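Local structure of TIGR00266 family protein (Pseudomonas aeruginosa, 1YOX) at residues Cys181-Asp192 with Thr212-Gln223. The protein is of unknown function but belongs to the AIM24 (mitochondrial biogenesis) family of the cupin clan, consistent with its largely antiparallel beta architecture. Sequence-based numbering, arbitrary orientation.
Sequences CLVAFTDGIDYD and TTLKGSGTVWLQ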
ATOM      1  N   CYS C 181     -14.828   3.535   5.200  1.00 36.26           N
ATOM      2  CA  CYS C 181     -13.849   4.237   6.030  1.00 36.92           C
ATOM      3  C   CYS C 181     -13.975   4.027   7.540  1.00 37.16           C
ATOM      4  O   CYS C 181     -13.087   4.421   8.294  1.00 38.68           O
ATOM      5  CB  CYS C 181     -13.856   5.740   5.721  1.00 36.10           C
ATOM      6  SG  CYS C 181     -13.116   6.120   4.152  1.00 37.05           S
ATOM      7  N   LEU C 182     -15.052   3.406   7.991  1.00 37.53           N
ATOM      8  CA  LEU C 182     -15.188   3.092   9.411  1.00 37.90           C
ATOM      9  C   LEU C 182     -14.408   1.846   9.846  1.00 38.13           C
ATOM     10  O   LEU C 182     -14.769   0.735   9.499  1.00 38.74           O
ATOM     11  CB  LEU C 182     -16.667   2.942   9.783  1.00 37.94           C
ATOM     12  CG  LEU C 182     -17.092   2.924  11.269  1.00 37.79           C
ATOM     13  CD1 LEU C 182     -16.573   4.107  12.010  1.00 35.17           C
ATOM     14  CD2 LEU C 182     -18.629   2.848  11.397  1.00 37.52           C
ATOM     15  N   VAL C 183     -13.362   2.044  10.623  1.00 38.43           N
ATOM     16  CA  VAL C 183     -12.621   0.942  11.216  1.00 40.02           C
ATOM     17  C   VAL C 183     -13.319   0.333  12.429  1.00 40.93           C
ATOM     18  O   VAL C 183     -13.739  -0.836  12.396  1.00 40.85           O
ATOM     19  CB  VAL C 183     -11.184   1.378  11.620  1.00 39.60           C
ATOM     20  CG1 VAL C 183     -10.389   0.188  12.194  1.00 40.71           C
ATOM     21  CG2 VAL C 183     -10.472   1.955  10.431  1.00 39.65           C
ATOM     22  N   ALA C 184     -13.408   1.134  13.497  1.00 42.12           N
ATOM     23  CA  ALA C 184     -13.865   0.702  14.823  1.00 43.22           C
ATOM     24  C   ALA C 184     -14.550   1.861  15.564  1.00 43.90           C
ATOM     25  O   ALA C 184     -14.297   3.040  15.259  1.00 43.15           O
ATOM     26  CB  ALA C 184     -12.670   0.181  15.651  1.00 42.75           C
ATOM     27  N   PHE C 185     -15.407   1.513  16.529  1.00 45.03           N
ATOM     28  CA  PHE C 185     -15.998   2.485  17.468  1.00 46.42           C
ATOM     29  C   PHE C 185     -16.466   1.841  18.781  1.00 47.87           C
ATOM     30  O   PHE C 185     -16.828   0.655  18.835  1.00 47.59           O
ATOM     31  CB  PHE C 185     -17.147   3.288  16.829  1.00 46.10           C
ATOM     32  CG  PHE C 185     -18.298   2.438  16.342  1.00 45.84           C
ATOM     33  CD1 PHE C 185     -19.396   2.190  17.158  1.00 44.76           C
ATOM     34  CD2 PHE C 185     -18.291   1.905  15.064  1.00 45.91           C
ATOM     35  CE1 PHE C 185     -20.463   1.414  16.718  1.00 45.52           C
ATOM     36  CE2 PHE C 185     -19.346   1.124  14.618  1.00 47.16           C
ATOM     37  CZ  PHE C 185     -20.442   0.879  15.453  1.00 46.02           C
ATOM     38  N   THR C 186     -16.452   2.660  19.828  1.00 49.52           N
ATOM     39  CA  THR C 186     -16.823   2.270  21.184  1.00 50.97           C
ATOM     40  C   THR C 186     -18.334   2.345  21.315  1.00 52.53           C
ATOM     41  O   THR C 186     -19.023   2.745  20.373  1.00 52.82           O
ATOM     42  CB  THR C 186     -16.212   3.272  22.196  1.00 50.99           C
ATOM     43  OG1 THR C 186     -16.640   4.601  21.859  1.00 50.31           O
ATOM     44  CG2 THR C 186     -14.690   3.239  22.139  1.00 49.50           C
ATOM     45  N   ASP C 187     -18.852   1.981  22.488  1.00 54.06           N
ATOM     46  CA  ASP C 187     -20.272   2.182  22.826  1.00 54.85           C
ATOM     47  C   ASP C 187     -20.577   3.675  22.921  1.00 55.12           C
ATOM     48  O   ASP C 187     -19.658   4.488  23.026  1.00 54.94           O
ATOM     49  CB  ASP C 187     -20.600   1.517  24.167  1.00 55.09           C
ATOM     50  CG  ASP C 187     -20.947   0.042  24.029  1.00 56.92           C
ATOM     51  OD1 ASP C 187     -21.922  -0.296  23.310  1.00 58.21           O
ATOM     52  OD2 ASP C 187     -20.251  -0.785  24.663  1.00 59.17           O
ATOM     53  N   GLY C 188     -21.862   4.029  22.884  1.00 55.87           N
ATOM     54  CA  GLY C 188     -22.293   5.427  23.021  1.00 56.21           C
ATOM     55  C   GLY C 188     -22.330   6.186  21.699  1.00 56.62           C
ATOM     56  O   GLY C 188     -22.577   7.417  21.657  1.00 56.01           O
ATOM     57  N   ILE C 189     -22.077   5.437  20.623  1.00 56.15           N
ATOM     58  CA  ILE C 189     -22.085   5.962  19.272  1.00 55.73           C
ATOM     59  C   ILE C 189     -23.146   5.214  18.493  1.00 55.61           C
ATOM     60  O   ILE C 189     -23.150   3.970  18.460  1.00 55.18           O
ATOM     61  CB  ILE C 189     -20.724   5.742  18.591  1.00 55.98           C
ATOM     62  CG1 ILE C 189     -19.625   6.512  19.321  1.00 55.82           C
ATOM     63  CG2 ILE C 189     -20.789   6.098  17.109  1.00 55.28           C
ATOM     64  CD1 ILE C 189     -19.817   8.002  19.309  1.00 57.31           C
ATOM     65  N   ASP C 190     -24.050   5.979  17.888  1.00 55.44           N
ATOM     66  CA  ASP C 190     -25.103   5.436  17.030  1.00 55.84           C
ATOM     67  C   ASP C 190     -24.671   5.557  15.564  1.00 55.34           C
ATOM     68  O   ASP C 190     -24.032   6.539  15.171  1.00 54.99           O
ATOM     69  CB  ASP C 190     -26.398   6.214  17.252  1.00 56.06           C
ATOM     70  CG  ASP C 190     -27.631   5.450  16.812  1.00 59.10           C
ATOM     71  OD1 ASP C 190     -28.100   5.649  15.643  1.00 59.23           O
ATOM     72  OD2 ASP C 190     -28.134   4.658  17.662  1.00 61.21           O
ATOM     73  N   TYR C 191     -25.038   4.566  14.766  1.00 55.05           N
ATOM     74  CA  TYR C 191     -24.632   4.496  13.370  1.00 55.07           C
ATOM     75  C   TYR C 191     -25.806   4.041  12.518  1.00 55.52           C
ATOM     76  O   TYR C 191     -26.622   3.216  12.939  1.00 55.39           O
ATOM     77  CB  TYR C 191     -23.446   3.518  13.185  1.00 54.30           C
ATOM     78  CG  TYR C 191     -23.777   2.085  13.581  1.00 54.14           C
ATOM     79  CD1 TYR C 191     -24.126   1.134  12.616  1.00 52.95           C
ATOM     80  CD2 TYR C 191     -23.794   1.698  14.930  1.00 52.78           C
ATOM     81  CE1 TYR C 191     -24.468  -0.174  12.983  1.00 52.70           C
ATOM     82  CE2 TYR C 191     -24.129   0.398  15.307  1.00 52.17           C
ATOM     83  CZ  TYR C 191     -24.468  -0.532  14.332  1.00 53.67           C
ATOM     84  OH  TYR C 191     -24.797  -1.828  14.712  1.00 55.05           O
ATOM     85  N   ASP C 192     -25.894   4.578  11.312  1.00 56.32           N
ATOM     86  CA  ASP C 192     -26.699   3.931  10.289  1.00 56.89           C
ATOM     87  C   ASP C 192     -26.246   4.356   8.908  1.00 57.00           C
ATOM     88  O   ASP C 192     -25.698   5.447   8.722  1.00 56.69           O
ATOM     89  CB  ASP C 192     -28.207   4.138  10.501  1.00 57.34           C
ATOM     90  CG  ASP C 192     -28.675   5.507  10.086  1.00 58.61           C
ATOM     91  OD1 ASP C 192     -29.445   5.582   9.091  1.00 60.26           O
ATOM     92  OD2 ASP C 192     -28.258   6.495  10.742  1.00 58.60           O
ATOM     93  N   THR C 212     -22.300   6.675   6.228  1.00 42.78           N
ATOM     94  CA  THR C 212     -22.567   6.206   7.585  1.00 42.67           C
ATOM     95  C   THR C 212     -22.572   7.422   8.519  1.00 42.52           C
ATOM     96  O   THR C 212     -21.592   8.178   8.576  1.00 41.22           O
ATOM     97  CB  THR C 212     -21.559   5.108   8.048  1.00 42.73           C
ATOM     98  OG1 THR C 212     -21.779   3.915   7.282  1.00 42.15           O
ATOM     99  CG2 THR C 212     -21.721   4.777   9.546  1.00 42.05           C
ATOM    100  N   THR C 213     -23.715   7.637   9.177  1.00 42.44           N
ATOM    101  CA  THR C 213     -23.850   8.732  10.120  1.00 42.97           C
ATOM    102  C   THR C 213     -23.650   8.219  11.526  1.00 43.76           C
ATOM    103  O   THR C 213     -24.353   7.303  11.973  1.00 43.47           O
ATOM    104  CB  THR C 213     -25.204   9.405  10.023  1.00 43.15           C
ATOM    105  OG1 THR C 213     -25.412   9.836   8.680  1.00 44.54           O
ATOM    106  CG2 THR C 213     -25.289  10.628  10.952  1.00 42.81           C
ATOM    107  N   LEU C 214     -22.669   8.817  12.194  1.00 44.74           N
ATOM    108  CA  LEU C 214     -22.336   8.529  13.579  1.00 46.08           C
ATOM    109  C   LEU C 214     -22.809   9.649  14.493  1.00 47.13           C
ATOM    110  O   LEU C 214     -22.601  10.824  14.201  1.00 47.07           O
ATOM    111  CB  LEU C 214     -20.818   8.353  13.731  1.00 45.30           C
ATOM    112  CG  LEU C 214     -20.190   7.149  13.023  1.00 45.53           C
ATOM    113  CD1 LEU C 214     -18.717   7.044  13.350  1.00 45.55           C
ATOM    114  CD2 LEU C 214     -20.881   5.881  13.413  1.00 42.98           C
ATOM    115  N   LYS C 215     -23.420   9.297  15.621  1.00 49.05           N
ATOM    116  CA  LYS C 215     -23.874  10.334  16.556  1.00 50.84           C
ATOM    117  C   LYS C 215     -23.797   9.877  18.009  1.00 51.03           C
ATOM    118  O   LYS C 215     -24.292   8.799  18.351  1.00 51.29           O
ATOM    119  CB  LYS C 215     -25.291  10.807  16.190  1.00 50.54           C
ATOM    120  CG  LYS C 215     -26.388   9.749  16.367  1.00 52.33           C
ATOM    121  CD  LYS C 215     -27.682  10.086  15.574  1.00 53.27           C
ATOM    122  CE  LYS C 215     -27.553   9.793  14.049  1.00 55.92           C
ATOM    123  NZ  LYS C 215     -27.033   8.409  13.702  1.00 56.53           N
ATOM    124  N   GLY C 216     -23.174  10.694  18.862  1.00 51.44           N
ATOM    125  CA  GLY C 216     -23.096  10.375  20.290  1.00 51.34           C
ATOM    126  C   GLY C 216     -21.757  10.581  20.981  1.00 51.45           C
ATOM    127  O   GLY C 216     -21.086  11.589  20.795  1.00 51.39           O
ATOM    128  N   SER C 217     -21.370   9.580  21.763  1.00 52.02           N
ATOM    129  CA  SER C 217     -20.285   9.677  22.736  1.00 52.46           C
ATOM    130  C   SER C 217     -18.841   9.616  22.242  1.00 52.44           C
ATOM    131  O   SER C 217     -18.202  10.650  21.974  1.00 53.00           O
ATOM    132  CB  SER C 217     -20.444   8.550  23.764  1.00 53.32           C
ATOM    133  OG  SER C 217     -19.975   7.323  23.225  1.00 52.38           O
ATOM    134  N   GLY C 218     -18.352   8.383  22.140  1.00 51.72           N
ATOM    135  CA  GLY C 218     -16.965   8.059  22.400  1.00 50.77           C
ATOM    136  C   GLY C 218     -15.916   8.254  21.347  1.00 50.09           C
ATOM    137  O   GLY C 218     -15.686   9.364  20.880  1.00 50.55           O
ATOM    138  N   THR C 219     -15.234   7.157  21.031  1.00 48.97           N
ATOM    139  CA  THR C 219     -14.105   7.171  20.121  1.00 48.02           C
ATOM    140  C   THR C 219     -14.498   6.505  18.821  1.00 46.70           C
ATOM    141  O   THR C 219     -15.194   5.496  18.806  1.00 46.61           O
ATOM    142  CB  THR C 219     -12.899   6.438  20.730  1.00 48.28           C
ATOM    143  OG1 THR C 219     -12.784   6.817  22.105  1.00 50.99           O
ATOM    144  CG2 THR C 219     -11.597   6.807  20.018  1.00 47.10           C
ATOM    145  N   VAL C 220     -14.086   7.120  17.727  1.00 45.98           N
ATOM    146  CA  VAL C 220     -14.203   6.515  16.423  1.00 44.83           C
ATOM    147  C   VAL C 220     -12.825   6.312  15.857  1.00 43.97           C
ATOM    148  O   VAL C 220     -11.944   7.190  15.973  1.00 42.92           O
ATOM    149  CB  VAL C 220     -14.983   7.397  15.406  1.00 45.31           C
ATOM    150  CG1 VAL C 220     -15.251   6.594  14.143  1.00 44.92           C
ATOM    151  CG2 VAL C 220     -16.296   7.889  15.985  1.00 44.97           C
ATOM    152  N   TRP C 221     -12.660   5.164  15.196  1.00 43.22           N
ATOM    153  CA  TRP C 221     -11.447   4.884  14.422  1.00 42.06           C
ATOM    154  C   TRP C 221     -11.767   4.793  12.924  1.00 40.49           C
ATOM    155  O   TRP C 221     -12.571   3.970  12.495  1.00 38.87           O
ATOM    156  CB  TRP C 221     -10.769   3.630  14.960  1.00 43.85           C
ATOM    157  CG  TRP C 221     -10.934   3.489  16.469  1.00 45.69           C
ATOM    158  CD1 TRP C 221     -12.118   3.389  17.181  1.00 48.15           C
ATOM    159  CD2 TRP C 221      -9.901   3.436  17.425  1.00 47.59           C
ATOM    160  NE1 TRP C 221     -11.871   3.282  18.524  1.00 48.17           N
ATOM    161  CE2 TRP C 221     -10.514   3.302  18.705  1.00 48.74           C
ATOM    162  CE3 TRP C 221      -8.511   3.497  17.341  1.00 48.03           C
ATOM    163  CZ2 TRP C 221      -9.780   3.229  19.879  1.00 48.25           C
ATOM    164  CZ3 TRP C 221      -7.775   3.410  18.515  1.00 49.26           C
ATOM    165  CH2 TRP C 221      -8.410   3.275  19.769  1.00 48.58           C
ATOM    166  N   LEU C 222     -11.136   5.669  12.145  1.00 38.60           N
ATOM    167  CA  LEU C 222     -11.397   5.760  10.721  1.00 37.45           C
ATOM    168  C   LEU C 222     -10.133   5.483   9.909  1.00 36.11           C
ATOM    169  O   LEU C 222      -9.034   5.618  10.413  1.00 34.81           O
ATOM    170  CB  LEU C 222     -11.948   7.150  10.369  1.00 38.03           C
ATOM    171  CG  LEU C 222     -13.235   7.606  11.071  1.00 38.69           C
ATOM    172  CD1 LEU C 222     -13.500   9.075  10.796  1.00 39.56           C
ATOM    173  CD2 LEU C 222     -14.416   6.743  10.668  1.00 37.37           C
ATOM    174  N   GLN C 223     -10.305   5.092   8.646  1.00 34.39           N
ATOM    175  CA  GLN C 223      -9.179   4.731   7.802  1.00 33.00           C
ATOM    176  C   GLN C 223      -9.299   5.495   6.506  1.00 33.63           C
ATOM    177  O   GLN C 223     -10.411   5.613   5.955  1.00 33.52           O
ATOM    178  CB  GLN C 223      -9.161   3.213   7.557  1.00 33.06           C
ATOM    179  CG  GLN C 223     -10.283   2.641   6.656  1.00 31.29           C
ATOM    180  CD  GLN C 223     -10.489   1.147   6.839  1.00 32.53           C
ATOM    181  OE1 GLN C 223     -11.600   0.689   7.140  1.00 35.46           O
ATOM    182  NE2 GLN C 223      -9.420   0.384   6.725  1.00 27.34           N
TER
HETATM  183  O   HOH W   1     -28.551   9.482  10.856  1.00 43.23           O
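W221 faces both V183 and A184 across a classic beta bulge, its carbonyl O accepting V183 N at 2.8 Å and A184 N at 3.1 Å. The bulge lies where 182-185 runs antiparallel to 219-223 in a six-stranded sheet; 181-192 passes on to a three-stranded sheet and 212-223 returns from it, so that 189-192 pairs with 212-216 there, consistent with the two-layered cupin architecture. A184 suits its place beside the indole: with nothing beyond CB, it lets the ring come close, CB 3.6 Å from W221 CD1, while A184 O lies in the ring plane at that edge. T219 CG2, from the same strand, lies over one indole face toward the rim, and buried W221 NE1 has no partner in the model. Beyond the bulge, Q223 lays its CB 3.4 Å from V183 CG2, and its backbone N bonds to C181 O. L182 CD1 touches V220 CG1 and L222 CD2 of its own sheet and L214 CD1 of the other, while CD2 meets T212 CG2. I189 serves the crossing: with CG1 beside its backbone N (chi1 -63°), it carries CD1 to 3.2 Å from G218 N, whereas CG2 meets L214 CD2. On the face bearing D190, D192 and T213, K215 bends at chi3 and chi4 to bring its ammonium to two acids. D192 OD1 bonds to Q194 NE2; OD2 makes a long salt bridge to K215 NZ and accepts from a water. The salt bridge from D190 OD1 to K215 NZ is shorter, at 3.5 Å.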